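Local coordinates for protein beta-phenylalanine aminotransferase (Variovorax paradoxus, PDB 4AO9) that transfers the amino group of beta-phenylalanine to a keto acid acceptor with the help of pyridoxal-5'-phosphate, as a class-III aminotransferase, at residues A[69-74]-A[412-417]; A[99-104]-A[333-338]; A[212-217]-A[244-249]; A[360-365]-A[369-374]. All coordinates share one frame; numbering follows the deposited sequence.

Contact 1. Residues A[69-74]-A[412-417]; sequences FPLTIA and DIYSSP
Tyr414 reaches from strand 413-414, outermost on one side of a small four-stranded mixed sheet within this chain, toward Ile73 of strand 72-77 and the neighbouring Leu71, a side-chain bridge over the sheet's inner strands in this class-III aminotransferase. The backbones stay well apart: Leu71 CA and Tyr414 CA, the nearest pair, are 10.1 Å from each other, and the interval is crossed by side chains and one water. The apolar part rests on the phenol ring. Ile73 and Tyr414 approach from opposite directions, and Ile73 CD1 lies 3.8 Å from Tyr414 CE1, in an oblique position relative to the ring, while Ile73 CG1 comes within 3.9 Å of Tyr414 OH. Leu71 adds a looser touch at the ring edge, its CD1 4.4 Å from Tyr414 CE1. Tyr414 can span the distance because its CG stands anti to the backbone N (chi1 -173°), which sends the ring out across the sheet; Leu81 of strand 80-83 also touches both Ile73 and Tyr414. The polar part runs through the phenol oxygen. Tyr414 OH is hydrogen-bonded to Thr123 O of the second subunit, and Thr72 and Ile73 pair with a parallel strand of that subunit, so the sheet continues across the dimer interface. A water lying in the ring plane links the two segments, donating one hydrogen bond of 2.7 Å to Leu71 O and another of 2.7 Å to Tyr414 OH.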
loop_
_atom_site.group_PDB
_atom_site.type_symbol
_atom_site.label_atom_id
_atom_site.label_comp_id
_atom_site.label_asym_id
_atom_site.label_seq_id
_atom_site.Cartn_x
_atom_site.Cartn_y
_atom_site.Cartn_z
ATOM N N PHE A 69 7.163 23.294 -13.231
ATOM C CA PHE A 69 6.868 21.886 -13.517
ATOM C C PHE A 69 8.027 21.069 -12.956
ATOM O O PHE A 69 9.135 21.580 -12.842
ATOM C CB PHE A 69 6.718 21.619 -15.027
ATOM C CG PHE A 69 7.925 22.007 -15.831
ATOM C CD1 PHE A 69 8.053 23.296 -16.335
ATOM C CD2 PHE A 69 8.950 21.093 -16.070
ATOM C CE1 PHE A 69 9.176 23.669 -17.063
ATOM C CE2 PHE A 69 10.087 21.458 -16.796
ATOM C CZ PHE A 69 10.198 22.759 -17.298
ATOM N N PRO A 70 7.779 19.799 -12.594
ATOM C CA PRO A 70 8.865 18.980 -12.056
ATOM C C PRO A 70 9.724 18.381 -13.157
ATOM O O PRO A 70 9.218 18.071 -14.245
ATOM C CB PRO A 70 8.126 17.878 -11.291
ATOM C CG PRO A 70 6.819 17.741 -12.033
ATOM C CD PRO A 70 6.465 19.150 -12.430
ATOM N N LEU A 71 11.003 18.194 -12.861
ATOM C CA LEU A 71 11.883 17.436 -13.744
ATOM C C LEU A 71 11.447 15.980 -13.807
ATOM O O LEU A 71 11.050 15.387 -12.794
ATOM C CB LEU A 71 13.329 17.483 -13.248
ATOM C CG LEU A 71 14.045 18.834 -13.178
ATOM C CD1 LEU A 71 15.394 18.694 -12.477
ATOM C CD2 LEU A 71 14.240 19.388 -14.569
ATOM N N THR A 72 11.496 15.417 -15.010
ATOM C CA THR A 72 11.445 13.971 -15.170
ATOM C C THR A 72 12.838 13.394 -14.968
ATOM O O THR A 72 13.812 13.884 -15.544
ATOM C CB THR A 72 10.895 13.592 -16.551
ATOM O OG1 THR A 72 9.503 13.901 -16.584
ATOM C CG2 THR A 72 11.067 12.102 -16.837
ATOM N N ILE A 73 12.918 12.357 -14.140
ATOM C CA ILE A 73 14.173 11.665 -13.878
ATOM C C ILE A 73 14.258 10.447 -14.797
ATOM O O ILE A 73 13.375 9.587 -14.774
ATOM C CB ILE A 73 14.306 11.277 -12.373
ATOM C CG1 ILE A 73 14.219 12.522 -11.468
ATOM C CG2 ILE A 73 15.584 10.479 -12.110
ATOM C CD1 ILE A 73 15.212 13.648 -11.804
ATOM N N ALA A 74 15.310 10.405 -15.612
ATOM C CA ALA A 74 15.473 9.377 -16.646
ATOM C C ALA A 74 16.264 8.158 -16.192
ATOM O O ALA A 74 16.035 7.052 -16.673
ATOM C CB ALA A 74 16.135 9.984 -17.876
ATOM N N ASP A 412 24.460 21.276 -9.650
ATOM C CA ASP A 412 24.475 19.823 -9.903
ATOM C C ASP A 412 24.056 18.994 -8.682
ATOM O O ASP A 412 24.573 17.902 -8.449
ATOM C CB ASP A 412 25.845 19.367 -10.435
ATOM C CG ASP A 412 26.347 20.236 -11.578
ATOM O OD1 ASP A 412 25.551 20.538 -12.485
ATOM O OD2 ASP A 412 27.528 20.640 -11.537
ATOM N N ILE A 413 23.111 19.529 -7.918
ATOM C CA ILE A 413 22.597 18.849 -6.731
ATOM C C ILE A 413 21.082 18.723 -6.843
ATOM O O ILE A 413 20.378 19.708 -7.030
ATOM C CB ILE A 413 23.015 19.591 -5.429
ATOM C CG1 ILE A 413 24.520 19.394 -5.182
ATOM C CG2 ILE A 413 22.173 19.119 -4.232
ATOM C CD1 ILE A 413 25.162 20.399 -4.244
ATOM N N TYR A 414 20.593 17.491 -6.729
ATOM C CA TYR A 414 19.160 17.223 -6.740
ATOM C C TYR A 414 18.688 17.053 -5.308
ATOM O O TYR A 414 19.118 16.144 -4.608
ATOM C CB TYR A 414 18.869 15.967 -7.550
ATOM C CG TYR A 414 17.402 15.681 -7.778
ATOM C CD1 TYR A 414 16.662 16.434 -8.684
ATOM C CD2 TYR A 414 16.764 14.635 -7.110
ATOM C CE1 TYR A 414 15.325 16.171 -8.915
ATOM C CE2 TYR A 414 15.430 14.353 -7.339
ATOM C CZ TYR A 414 14.712 15.135 -8.235
ATOM O OH TYR A 414 13.376 14.870 -8.483
ATOM N N SER A 415 17.819 17.964 -4.897
ATOM C CA SER A 415 17.324 18.024 -3.537
ATOM C C SER A 415 15.804 18.002 -3.563
ATOM O O SER A 415 15.193 17.837 -4.616
ATOM C CB SER A 415 17.807 19.321 -2.874
ATOM O OG SER A 415 17.223 20.465 -3.493
ATOM N N SER A 416 15.192 18.167 -2.399
ATOM C CA SER A 416 13.744 18.306 -2.328
ATOM C C SER A 416 13.333 19.781 -2.269
ATOM O O SER A 416 14.021 20.610 -1.653
ATOM C CB SER A 416 13.214 17.581 -1.104
ATOM O OG SER A 416 13.807 18.114 0.053
ATOM N N PRO A 417 12.188 20.116 -2.891
ATOM C CA PRO A 417 11.673 21.477 -2.776
ATOM C C PRO A 417 11.550 21.951 -1.324
ATOM O O PRO A 417 11.797 23.128 -1.048
ATOM C CB PRO A 417 10.295 21.379 -3.426
ATOM C CG PRO A 417 10.480 20.330 -4.482
ATOM C CD PRO A 417 11.408 19.315 -3.858
HETATM O O HOH W 1 11.787 16.164 -10.270
#

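Contact 2. Residues A[99-104]-A[333-338]; sequences GVYGHS and AGLTKL
Tyr101 sets its ring against the C-terminal turn of helix 325-337, directly on the backbone at Gly334, which has no side chain; the tyrosine itself belongs to a type I beta turn, Gly99 to Gly102, closed by a 3.0 Å bond from Gly102 N to Gly99 O. Tyr101 CE1 is 3.5 Å from Gly334 CA, which takes an oblique position relative to the ring. Leu338, just past the helix, crosses the ring obliquely, and its CD1 lies 3.8 Å from Tyr101 CD1, with Leu338 CB equally close to that carbon. With CG anti to its carbonyl carbon (chi1 -47°), Tyr101 extends toward the helix while Val100 CG1 of the same turn covers one ring face, 3.6 Å above its plane and over its centre. Phe339 also touches Tyr101. At the far end the phenol oxygen is hydrogen-bonded to Tyr288 O, next in the chain to Lys287 of the pyridoxal-5'-phosphate pocket, although the Tyr101 side chain is itself about 14 Å from the cofactor. Leu335 starts away from the loop, but its branch swings back, bringing CD2 to 3.8 Å from Tyr101 OH.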
loop_
_atom_site.group_PDB
_atom_site.type_symbol
_atom_site.label_atom_id
_atom_site.label_comp_id
_atom_site.label_asym_id
_atom_site.label_seq_id
_atom_site.Cartn_x
_atom_site.Cartn_y
_atom_site.Cartn_z
ATOM N N GLY A 99 15.460 5.440 -0.290
ATOM C CA GLY A 99 16.550 5.101 -1.217
ATOM C C GLY A 99 17.938 5.089 -0.592
ATOM O O GLY A 99 18.910 5.528 -1.203
ATOM N N VAL A 100 18.050 4.543 0.616
ATOM C CA VAL A 100 19.317 4.581 1.348
ATOM C C VAL A 100 20.429 3.800 0.640
ATOM O O VAL A 100 21.617 4.046 0.884
ATOM C CB VAL A 100 19.143 4.122 2.831
ATOM C CG1 VAL A 100 19.027 2.590 2.950
ATOM C CG2 VAL A 100 20.280 4.663 3.704
ATOM N N TYR A 101 20.046 2.882 -0.242
ATOM C CA TYR A 101 21.015 2.032 -0.947
ATOM C C TYR A 101 21.506 2.659 -2.241
ATOM O O TYR A 101 22.349 2.082 -2.936
ATOM C CB TYR A 101 20.397 0.659 -1.246
ATOM C CG TYR A 101 19.700 0.056 -0.053
ATOM C CD1 TYR A 101 20.422 -0.586 0.945
ATOM C CD2 TYR A 101 18.314 0.165 0.092
ATOM C CE1 TYR A 101 19.772 -1.134 2.055
ATOM C CE2 TYR A 101 17.666 -0.374 1.206
ATOM C CZ TYR A 101 18.404 -1.021 2.166
ATOM O OH TYR A 101 17.752 -1.541 3.265
ATOM N N GLY A 102 20.980 3.837 -2.565
ATOM C CA GLY A 102 21.216 4.432 -3.876
ATOM C C GLY A 102 20.337 3.788 -4.938
ATOM O O GLY A 102 19.437 2.980 -4.645
ATOM N N HIS A 103 20.616 4.117 -6.194
ATOM C CA HIS A 103 19.694 3.787 -7.284
ATOM C C HIS A 103 19.976 2.496 -8.028
ATOM O O HIS A 103 19.171 2.089 -8.857
ATOM C CB HIS A 103 19.610 4.977 -8.244
ATOM C CG HIS A 103 19.208 6.235 -7.551
ATOM N ND1 HIS A 103 17.935 6.428 -7.059
ATOM C CD2 HIS A 103 19.929 7.318 -7.174
ATOM C CE1 HIS A 103 17.879 7.595 -6.441
ATOM N NE2 HIS A 103 19.078 8.155 -6.493
ATOM N N SER A 104 21.092 1.840 -7.714
ATOM C CA SER A 104 21.542 0.699 -8.514
ATOM C C SER A 104 22.368 -0.323 -7.750
ATOM O O SER A 104 23.245 -0.958 -8.329
ATOM C CB SER A 104 22.347 1.193 -9.723
ATOM O OG SER A 104 23.482 1.927 -9.306
ATOM N N ALA A 333 18.273 -8.640 1.854
ATOM C CA ALA A 333 19.570 -8.361 1.250
ATOM C C ALA A 333 20.095 -6.987 1.661
ATOM O O ALA A 333 21.260 -6.841 2.027
ATOM C CB ALA A 333 19.482 -8.470 -0.252
ATOM N N GLY A 334 19.231 -5.979 1.625
ATOM C CA GLY A 334 19.646 -4.620 1.954
ATOM C C GLY A 334 20.113 -4.484 3.389
ATOM O O GLY A 334 21.173 -3.903 3.660
ATOM N N LEU A 335 19.336 -5.032 4.313
ATOM C CA LEU A 335 19.646 -4.884 5.728
ATOM C C LEU A 335 20.857 -5.695 6.179
ATOM O O LEU A 335 21.574 -5.276 7.098
ATOM C CB LEU A 335 18.424 -5.205 6.591
ATOM C CG LEU A 335 17.232 -4.259 6.388
ATOM C CD1 LEU A 335 16.017 -4.773 7.140
ATOM C CD2 LEU A 335 17.557 -2.830 6.796
ATOM N N THR A 336 21.081 -6.843 5.541
ATOM C CA THR A 336 22.212 -7.706 5.929
ATOM C C THR A 336 23.515 -7.351 5.221
ATOM O O THR A 336 24.591 -7.497 5.816
ATOM C CB THR A 336 21.946 -9.207 5.694
ATOM O OG1 THR A 336 21.623 -9.436 4.322
ATOM C CG2 THR A 336 20.822 -9.726 6.567
ATOM N N LYS A 337 23.425 -6.892 3.973
ATOM C CA LYS A 337 24.627 -6.665 3.156
ATOM C C LYS A 337 25.071 -5.210 3.085
ATOM O O LYS A 337 26.261 -4.935 2.868
ATOM C CB LYS A 337 24.450 -7.222 1.737
ATOM C CG LYS A 337 24.224 -8.726 1.684
ATOM C CD LYS A 337 24.039 -9.217 0.257
ATOM C CE LYS A 337 23.780 -10.720 0.214
ATOM N NZ LYS A 337 23.767 -11.228 -1.191
ATOM N N LEU A 338 24.132 -4.280 3.261
ATOM C CA LEU A 338 24.421 -2.871 3.022
ATOM C C LEU A 338 24.096 -1.971 4.200
ATOM O O LEU A 338 24.994 -1.390 4.799
ATOM C CB LEU A 338 23.692 -2.380 1.763
ATOM C CG LEU A 338 24.121 -3.028 0.447
ATOM C CD1 LEU A 338 23.213 -2.603 -0.682
ATOM C CD2 LEU A 338 25.579 -2.667 0.153
#

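Contact 3. Residues A[212-217]-A[244-249]; sequences AQIERH and QALRES
Helices 207-216 and 240-253 come together at Ile214 and Ser249, whose CA atoms are 6.3 Å apart, a close approach consistent with the small side chain of Ser249. Both helices flank the seven-stranded mixed sheet of the large, cofactor-binding domain of the class-III aminotransferase fold. Ile214 carries the contact with both of its branches. Its CG2, anti to the backbone N, packs on Ser249 CB at 3.7 Å. CG1, anti to the carbonyl carbon (chi1 -66°), places CD1 between two partners, 4.0 Å from Ser249 CB and 4.1 Å from Leu246 CD2. Leu246 leaves its helix pointing away from Ile214, yet the end of its side chain returns to meet it, the two side chains crossing at about a right angle. Toward the sheet, Ile214 also touches Ile221 and Val224, and Leu246 touches Val226, all on strand 221-226. Ser249 meets Ile214 mainly with its CB, and its carbonyl O lies 3.9 Å from Ile214 CG2. The serine hydroxyl turns back along its own helix and donates to Ala245 O at 2.8 Å; that oxygen also accepts from Ser249 N, and the two donors arrive from opposite faces of the carbonyl plane. Near the end of the other helix, His217 ND1 likewise donates to Gln213 O, 2.8 Å away, with the acceptor almost in the imidazole plane. Glu248 OE1 also forms a salt bridge with Arg211 of helix 207-216. Between the two segments the side-chain packing is essentially apolar: the buried serine hydroxyl is satisfied within its own helix, so its methylene can serve as a hydrophobic surface for the isoleucine.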
loop_
_atom_site.group_PDB
_atom_site.type_symbol
_atom_site.label_atom_id
_atom_site.label_comp_id
_atom_site.label_asym_id
_atom_site.label_seq_id
_atom_site.Cartn_x
_atom_site.Cartn_y
_atom_site.Cartn_z
ATOM N N ALA A 212 -1.343 17.079 30.516
ATOM C CA ALA A 212 -2.646 17.588 30.952
ATOM C C ALA A 212 -3.799 17.043 30.118
ATOM O O ALA A 212 -4.822 16.613 30.654
ATOM C CB ALA A 212 -2.662 19.123 30.938
ATOM N N GLN A 213 -3.634 17.068 28.801
ATOM C CA GLN A 213 -4.713 16.638 27.925
ATOM C C GLN A 213 -4.883 15.127 27.869
ATOM O O GLN A 213 -6.012 14.636 27.806
ATOM C CB GLN A 213 -4.552 17.239 26.535
ATOM C CG GLN A 213 -4.715 18.768 26.530
ATOM C CD GLN A 213 -5.947 19.250 27.285
ATOM O OE1 GLN A 213 -7.066 18.824 27.002
ATOM N NE2 GLN A 213 -5.742 20.143 28.253
ATOM N N ILE A 214 -3.780 14.384 27.929
ATOM C CA ILE A 214 -3.882 12.923 27.999
ATOM C C ILE A 214 -4.562 12.475 29.303
ATOM O O ILE A 214 -5.464 11.640 29.283
ATOM C CB ILE A 214 -2.534 12.220 27.769
ATOM C CG1 ILE A 214 -2.066 12.465 26.325
ATOM C CG2 ILE A 214 -2.648 10.714 28.056
ATOM C CD1 ILE A 214 -0.605 12.133 26.084
ATOM N N GLU A 215 -4.157 13.060 30.430
ATOM C CA GLU A 215 -4.795 12.736 31.715
ATOM C C GLU A 215 -6.273 13.151 31.734
ATOM O O GLU A 215 -7.137 12.393 32.195
ATOM C CB GLU A 215 -4.039 13.382 32.885
ATOM C CG GLU A 215 -2.642 12.812 33.124
ATOM C CD GLU A 215 -1.865 13.593 34.177
ATOM O OE1 GLU A 215 -2.464 13.959 35.211
ATOM O OE2 GLU A 215 -0.656 13.837 33.975
ATOM N N ARG A 216 -6.559 14.343 31.205
ATOM C CA ARG A 216 -7.932 14.855 31.185
ATOM C C ARG A 216 -8.883 13.940 30.412
ATOM O O ARG A 216 -10.017 13.725 30.829
ATOM C CB ARG A 216 -7.965 16.261 30.585
ATOM C CG ARG A 216 -9.355 16.888 30.495
ATOM C CD ARG A 216 -9.249 18.279 29.866
ATOM N NE ARG A 216 -10.556 18.806 29.481
ATOM C CZ ARG A 216 -10.812 19.439 28.334
ATOM N NH1 ARG A 216 -9.858 19.623 27.426
ATOM N NH2 ARG A 216 -12.040 19.882 28.087
ATOM N N HIS A 217 -8.409 13.402 29.289
ATOM C CA HIS A 217 -9.239 12.541 28.451
ATOM C C HIS A 217 -8.896 11.065 28.628
ATOM O O HIS A 217 -9.249 10.242 27.768
ATOM C CB HIS A 217 -9.050 12.879 26.969
ATOM C CG HIS A 217 -9.410 14.282 26.598
ATOM N ND1 HIS A 217 -8.504 15.318 26.660
ATOM C CD2 HIS A 217 -10.555 14.807 26.101
ATOM C CE1 HIS A 217 -9.080 16.430 26.237
ATOM N NE2 HIS A 217 -10.327 16.149 25.900
ATOM N N GLN A 244 9.213 11.318 26.891
ATOM C CA GLN A 244 9.017 10.629 28.167
ATOM C C GLN A 244 7.638 10.930 28.777
ATOM O O GLN A 244 6.996 10.035 29.334
ATOM C CB GLN A 244 10.156 10.963 29.144
ATOM C CG GLN A 244 10.145 10.166 30.453
ATOM C CD GLN A 244 10.235 8.649 30.265
ATOM O OE1 GLN A 244 10.819 8.151 29.294
ATOM N NE2 GLN A 244 9.664 7.908 31.215
ATOM N N ALA A 245 7.180 12.173 28.653
ATOM C CA ALA A 245 5.845 12.540 29.121
ATOM C C ALA A 245 4.771 11.720 28.405
ATOM O O ALA A 245 3.790 11.310 29.022
ATOM C CB ALA A 245 5.593 14.035 28.957
ATOM N N LEU A 246 4.966 11.461 27.110
ATOM C CA LEU A 246 4.011 10.637 26.362
ATOM C C LEU A 246 3.972 9.192 26.864
ATOM O O LEU A 246 2.898 8.617 27.040
ATOM C CB LEU A 246 4.347 10.663 24.863
ATOM C CG LEU A 246 4.331 12.033 24.187
ATOM C CD1 LEU A 246 4.452 11.854 22.679
ATOM C CD2 LEU A 246 3.095 12.871 24.540
ATOM N N ARG A 247 5.145 8.608 27.091
ATOM C CA ARG A 247 5.236 7.253 27.603
ATOM C C ARG A 247 4.577 7.160 28.978
ATOM O O ARG A 247 3.756 6.269 29.227
ATOM C CB ARG A 247 6.708 6.785 27.636
ATOM C CG ARG A 247 6.958 5.436 28.334
ATOM C CD ARG A 247 6.432 4.233 27.535
ATOM N NE ARG A 247 4.983 4.058 27.692
ATOM C CZ ARG A 247 4.242 3.200 26.992
ATOM N NH1 ARG A 247 4.791 2.434 26.049
ATOM N NH2 ARG A 247 2.933 3.126 27.220
ATOM N N GLU A 248 4.909 8.107 29.857
ATOM C CA GLU A 248 4.352 8.079 31.203
ATOM C C GLU A 248 2.838 8.274 31.223
ATOM O O GLU A 248 2.127 7.558 31.932
ATOM C CB GLU A 248 5.041 9.111 32.088
ATOM C CG GLU A 248 6.458 8.705 32.447
ATOM C CD GLU A 248 7.247 9.786 33.174
ATOM O OE1 GLU A 248 6.675 10.849 33.519
ATOM O OE2 GLU A 248 8.461 9.562 33.387
ATOM N N SER A 249 2.364 9.248 30.447
ATOM C CA SER A 249 0.936 9.568 30.390
ATOM C C SER A 249 0.124 8.415 29.781
ATOM O O SER A 249 -0.927 8.048 30.310
ATOM C CB SER A 249 0.712 10.869 29.613
ATOM O OG SER A 249 1.378 11.955 30.246
#

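Contact 4. Residues A[360-365]-A[369-374]; sequences ALCANE and MQFTGI
Cys362, on the last turns of helix 341-365, packs on Met369 and Phe371, which follow a short turn leading into strand 370-374, an outermost strand of a three-stranded antiparallel sheet. The tight part is centred on this one cysteine. Its CB is pressed to 3.1 Å from Met369 O, a carbon-to-oxygen approach close for non-bonded atoms, and the CA atoms of Cys362 and Met369 are 5.9 Å apart. With SG anti to the carbonyl carbon (chi1 -69°), the sulfur lies 3.5 Å from Met369 O and alongside the methionine chain, 3.9 Å from Met369 CG and 4.0 Å from Met369 SD. Looser is the touch to Phe371, where Cys362 SG sits near the ring plane, at the edge, 4.3 Å from CE1. Phe371 also packs on Tyr435 and Ile439 of helix 429-445. The other side is solvent: Ala363 and Asn364 are exposed on the outer surface of the helix, and the amide of partly exposed Gln370 turns away to hydrogen-bond Gly385 O. A separate polar tie comes from Asn359, whose OD1 accepts from Phe371 N. The packing of this helix-to-strand return thus joins van der Waals contact among sulfur, methylenes and a ring edge with close contact to a peptide oxygen.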
loop_
_atom_site.group_PDB
_atom_site.type_symbol
_atom_site.label_atom_id
_atom_site.label_comp_id
_atom_site.label_asym_id
_atom_site.label_seq_id
_atom_site.Cartn_x
_atom_site.Cartn_y
_atom_site.Cartn_z
ATOM N N ALA A 360 27.265 25.938 11.233
ATOM C CA ALA A 360 28.389 26.841 11.499
ATOM C C ALA A 360 28.508 27.878 10.387
ATOM O O ALA A 360 28.702 29.072 10.659
ATOM C CB ALA A 360 29.681 26.055 11.647
ATOM N N LEU A 361 28.376 27.423 9.144
ATOM C CA LEU A 361 28.426 28.299 7.975
ATOM C C LEU A 361 27.346 29.378 8.043
ATOM O O LEU A 361 27.633 30.568 7.885
ATOM C CB LEU A 361 28.303 27.474 6.683
ATOM C CG LEU A 361 28.112 28.181 5.337
ATOM C CD1 LEU A 361 29.283 29.107 5.008
ATOM C CD2 LEU A 361 27.904 27.145 4.222
ATOM N N CYS A 362 26.108 28.966 8.306
ATOM C CA CYS A 362 24.990 29.900 8.371
ATOM C C CYS A 362 25.186 30.940 9.468
ATOM O O CYS A 362 24.972 32.134 9.239
ATOM C CB CYS A 362 23.678 29.149 8.594
ATOM S SG CYS A 362 23.140 28.141 7.181
ATOM N N ALA A 363 25.605 30.479 10.646
ATOM C CA ALA A 363 25.857 31.357 11.789
ATOM C C ALA A 363 26.981 32.343 11.490
ATOM O O ALA A 363 26.863 33.532 11.804
ATOM C CB ALA A 363 26.168 30.539 13.026
ATOM N N ASN A 364 28.058 31.852 10.881
ATOM C CA ASN A 364 29.193 32.711 10.508
ATOM C C ASN A 364 28.802 33.811 9.529
ATOM O O ASN A 364 29.344 34.919 9.586
ATOM C CB ASN A 364 30.355 31.881 9.948
ATOM C CG ASN A 364 31.102 31.105 11.029
ATOM O OD1 ASN A 364 31.037 31.436 12.215
ATOM N ND2 ASN A 364 31.818 30.062 10.616
ATOM N N GLU A 365 27.848 33.512 8.649
ATOM C CA GLU A 365 27.383 34.471 7.649
ATOM C C GLU A 365 26.284 35.408 8.156
ATOM O O GLU A 365 25.908 36.356 7.468
ATOM C CB GLU A 365 26.915 33.740 6.382
ATOM C CG GLU A 365 28.015 32.979 5.641
ATOM C CD GLU A 365 29.148 33.871 5.175
ATOM O OE1 GLU A 365 28.870 34.980 4.665
ATOM O OE2 GLU A 365 30.320 33.461 5.324
ATOM N N MET A 369 19.126 31.210 8.683
ATOM C CA MET A 369 19.067 29.945 7.969
ATOM C C MET A 369 19.721 28.911 8.876
ATOM O O MET A 369 20.727 29.184 9.534
ATOM C CB MET A 369 19.793 30.052 6.623
ATOM C CG MET A 369 19.624 28.847 5.703
ATOM S SD MET A 369 20.602 29.031 4.193
ATOM C CE MET A 369 20.053 27.571 3.307
ATOM N N GLN A 370 19.121 27.729 8.945
ATOM C CA GLN A 370 19.667 26.663 9.766
ATOM C C GLN A 370 19.217 25.323 9.207
ATOM O O GLN A 370 18.324 25.258 8.364
ATOM C CB GLN A 370 19.198 26.802 11.213
ATOM C CG GLN A 370 17.696 26.672 11.393
ATOM C CD GLN A 370 17.314 26.773 12.841
ATOM O OE1 GLN A 370 17.561 25.858 13.626
ATOM N NE2 GLN A 370 16.722 27.894 13.211
ATOM N N PHE A 371 19.858 24.264 9.682
ATOM C CA PHE A 371 19.478 22.906 9.330
ATOM C C PHE A 371 19.139 22.161 10.607
ATOM O O PHE A 371 19.949 22.100 11.530
ATOM C CB PHE A 371 20.620 22.219 8.582
ATOM C CG PHE A 371 20.823 22.741 7.185
ATOM C CD1 PHE A 371 21.446 23.976 6.966
ATOM C CD2 PHE A 371 20.378 22.008 6.082
ATOM C CE1 PHE A 371 21.621 24.466 5.671
ATOM C CE2 PHE A 371 20.567 22.488 4.786
ATOM C CZ PHE A 371 21.185 23.720 4.579
ATOM N N THR A 372 17.920 21.636 10.671
ATOM C CA THR A 372 17.466 20.855 11.823
ATOM C C THR A 372 17.483 19.369 11.485
ATOM O O THR A 372 17.389 19.001 10.316
ATOM C CB THR A 372 16.042 21.275 12.282
ATOM O OG1 THR A 372 15.112 21.166 11.194
ATOM C CG2 THR A 372 16.045 22.712 12.782
ATOM N N GLY A 373 17.615 18.525 12.498
ATOM C CA GLY A 373 17.492 17.085 12.295
ATOM C C GLY A 373 18.413 16.264 13.163
ATOM O O GLY A 373 18.927 16.751 14.182
ATOM N N ILE A 374 18.598 15.009 12.760
ATOM C CA ILE A 374 19.390 14.025 13.494
ATOM C C ILE A 374 20.118 13.160 12.485
ATOM O O ILE A 374 19.531 12.731 11.483
ATOM C CB ILE A 374 18.488 13.086 14.349
ATOM C CG1 ILE A 374 17.692 13.873 15.395
ATOM C CG2 ILE A 374 19.337 11.994 15.027
ATOM C CD1 ILE A 374 16.577 13.070 16.072
#

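All four contacts are largely buried; in contacts 2 and 4 one touching residue is partly exposed. Contacts 1 and 2 both lie beside the second subunit, and in each a tyrosine does the reaching while its hydroxyl is held from beyond the two segments, across the interface in contact 1 and within the chain in contact 2. Contacts 3 and 4 have no other chain upon them and lie farther from the chain's centre, about 26 and 21 Å against 18 and 17 Å; contact 3 is aliphatic, contact 4 packs a cysteine sulfur on a methionine chain and a phenylalanine edge. Contacts 2 and 4 use successive helices, 325-337 and 341-365. Contact 1 closes a loop enclosing the others.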